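Local coordinates for extracellular solute-binding protein family 1 (Kribbella flavida, PDB 5IXP) that probably captures a solute outside the cell and delivers it to an ABC transporter for uptake, at residues Ile6-Phe9 / Asn10-Tyr14. Numbering follows the deposited sequence.
Sequences IATF and NEFGY
Phe-9 meets Phe-12 because its CG sits between the backbone N and the carbonyl carbon, chi1 53°. This torsion turns a face of the Phe-9 ring to Phe-12. Phe-12 presents its edge to that face. The two rings form an edge-to-face pair, with planes at 85° and centroids 5.0 Å apart. CE1 of Phe-12 lies over the centre of the Phe-9 face. Phe-9 CZ and Phe-12 CZ are 3.8 Å apart. Asn-10 ND2 lies at the edge of the Phe-9 ring, 3.8 Å from Phe-9 CD1. Phe-9 O lies at the edge of the Phe-12 ring, 3.1 Å from Phe-12 CD1. One Phe-12 face receives Thr-8: a CH-pi contact puts Thr-8 CB 4.1 Å from the ring centroid. Tyr-14 adds an apolar touch at its own ring edge, where Ile-6 CD1 comes within 4.2 Å of Tyr-14 CD1. A water ties the polar side of the turn together. It bonds to Thr-8 OG1, donates to Asn-10 O and accepts from Phe-12 N. Glu-11 OE2 takes the N-H of Gly-13 at 2.8 Å through its anti lone pair. Glu-11 OE1 also makes a salt bridge to Arg-34. An alanine in place of Phe-9 would probably leave the edge of Phe-12 without its aromatic partner and the Phe-12 ring freer to turn. The turn links strand 2-8 to helix 15-24, the first link of the beta-alpha-beta crossover that continues into strand 28-34. Strand 2-8 runs parallel to both 28-34 and 58-62. Phe-9 also meets the rings of His-41 and Trp-65, while Phe-12 packs on Ala-60 of strand 58-62 and on Ser-273 and Leu-275 of strand 269-276.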
loop_
_atom_site.group_PDB
_atom_site.type_symbol
_atom_site.label_atom_id
_atom_site.label_comp_id
_atom_site.label_asym_id
_atom_site.label_seq_id
_atom_site.Cartn_x
_atom_site.Cartn_y
_atom_site.Cartn_z
ATOM N N ILE A 6 21.575 -0.137 9.693
ATOM C CA ILE A 6 20.317 -0.308 8.990
ATOM C C ILE A 6 19.464 0.920 9.270
ATOM O O ILE A 6 19.293 1.310 10.432
ATOM C CB ILE A 6 19.597 -1.616 9.394
ATOM C CG1 ILE A 6 18.211 -1.667 8.754
ATOM C CG2 ILE A 6 19.512 -1.784 10.930
ATOM C CD1 ILE A 6 17.552 -3.063 8.845
ATOM N N ALA A 7 18.956 1.546 8.206
ATOM C CA ALA A 7 18.153 2.758 8.328
ATOM C C ALA A 7 16.690 2.391 8.107
ATOM O O ALA A 7 16.331 1.887 7.039
ATOM C CB ALA A 7 18.595 3.817 7.318
ATOM N N THR A 8 15.860 2.625 9.119
ATOM C CA THR A 8 14.431 2.366 9.041
ATOM C C THR A 8 13.670 3.647 9.352
ATOM O O THR A 8 14.241 4.654 9.780
ATOM C CB THR A 8 13.984 1.241 9.998
ATOM O OG1 THR A 8 14.182 1.640 11.360
ATOM C CG2 THR A 8 14.758 -0.046 9.728
ATOM N N PHE A 9 12.362 3.591 9.131
ATOM C CA PHE A 9 11.479 4.726 9.354
ATOM C C PHE A 9 10.209 4.179 9.982
ATOM O O PHE A 9 9.898 2.993 9.843
ATOM C CB PHE A 9 11.170 5.476 8.038
ATOM C CG PHE A 9 10.642 4.583 6.952
ATOM C CD1 PHE A 9 9.280 4.308 6.854
ATOM C CD2 PHE A 9 11.510 3.990 6.039
ATOM C CE1 PHE A 9 8.792 3.453 5.859
ATOM C CE2 PHE A 9 11.033 3.145 5.050
ATOM C CZ PHE A 9 9.672 2.866 4.966
ATOM N N ASN A 10 9.475 5.048 10.676
ATOM C CA ASN A 10 8.322 4.612 11.459
ATOM C C ASN A 10 8.757 3.451 12.348
ATOM O O ASN A 10 9.850 3.504 12.916
ATOM C CB ASN A 10 7.146 4.250 10.548
ATOM C CG ASN A 10 6.602 5.463 9.791
ATOM O OD1 ASN A 10 6.655 6.596 10.286
ATOM N ND2 ASN A 10 6.077 5.230 8.590
ATOM N N GLU A 11 7.961 2.395 12.476
ATOM C CA GLU A 11 8.325 1.302 13.383
ATOM C C GLU A 11 8.343 -0.024 12.630
ATOM O O GLU A 11 7.296 -0.655 12.427
ATOM C CB GLU A 11 7.383 1.236 14.582
ATOM C CG GLU A 11 7.804 0.159 15.587
ATOM C CD GLU A 11 9.265 0.306 16.008
ATOM O OE1 GLU A 11 9.572 1.231 16.793
ATOM O OE2 GLU A 11 10.113 -0.481 15.532
ATOM N N PHE A 12 9.546 -0.469 12.253
ATOM C CA PHE A 12 9.689 -1.769 11.615
ATOM C C PHE A 12 9.565 -2.927 12.599
ATOM O O PHE A 12 9.390 -4.070 12.163
ATOM C CB PHE A 12 11.029 -1.842 10.869
ATOM C CG PHE A 12 10.962 -1.267 9.477
ATOM C CD1 PHE A 12 10.551 0.032 9.281
ATOM C CD2 PHE A 12 11.295 -2.033 8.369
ATOM C CE1 PHE A 12 10.473 0.575 8.005
ATOM C CE2 PHE A 12 11.220 -1.505 7.085
ATOM C CZ PHE A 12 10.794 -0.190 6.907
ATOM N N GLY A 13 9.632 -2.665 13.902
ATOM C CA GLY A 13 9.490 -3.736 14.872
ATOM C C GLY A 13 10.697 -4.639 14.993
ATOM O O GLY A 13 10.567 -5.771 15.472
ATOM N N TYR A 14 11.879 -4.161 14.602
ATOM C CA TYR A 14 13.076 -4.994 14.515
ATOM C C TYR A 14 13.923 -5.010 15.789
ATOM O O TYR A 14 14.914 -5.748 15.834
ATOM C CB TYR A 14 13.964 -4.517 13.365
ATOM C CG TYR A 14 13.485 -4.836 11.967
ATOM C CD1 TYR A 14 14.136 -4.285 10.864
ATOM C CD2 TYR A 14 12.421 -5.723 11.738
ATOM C CE1 TYR A 14 13.739 -4.578 9.569
ATOM C CE2 TYR A 14 12.009 -6.017 10.430
ATOM C CZ TYR A 14 12.682 -5.439 9.354
ATOM O OH TYR A 14 12.309 -5.716 8.057
HETATM O O HOH W 1 11.809 1.411 12.700
#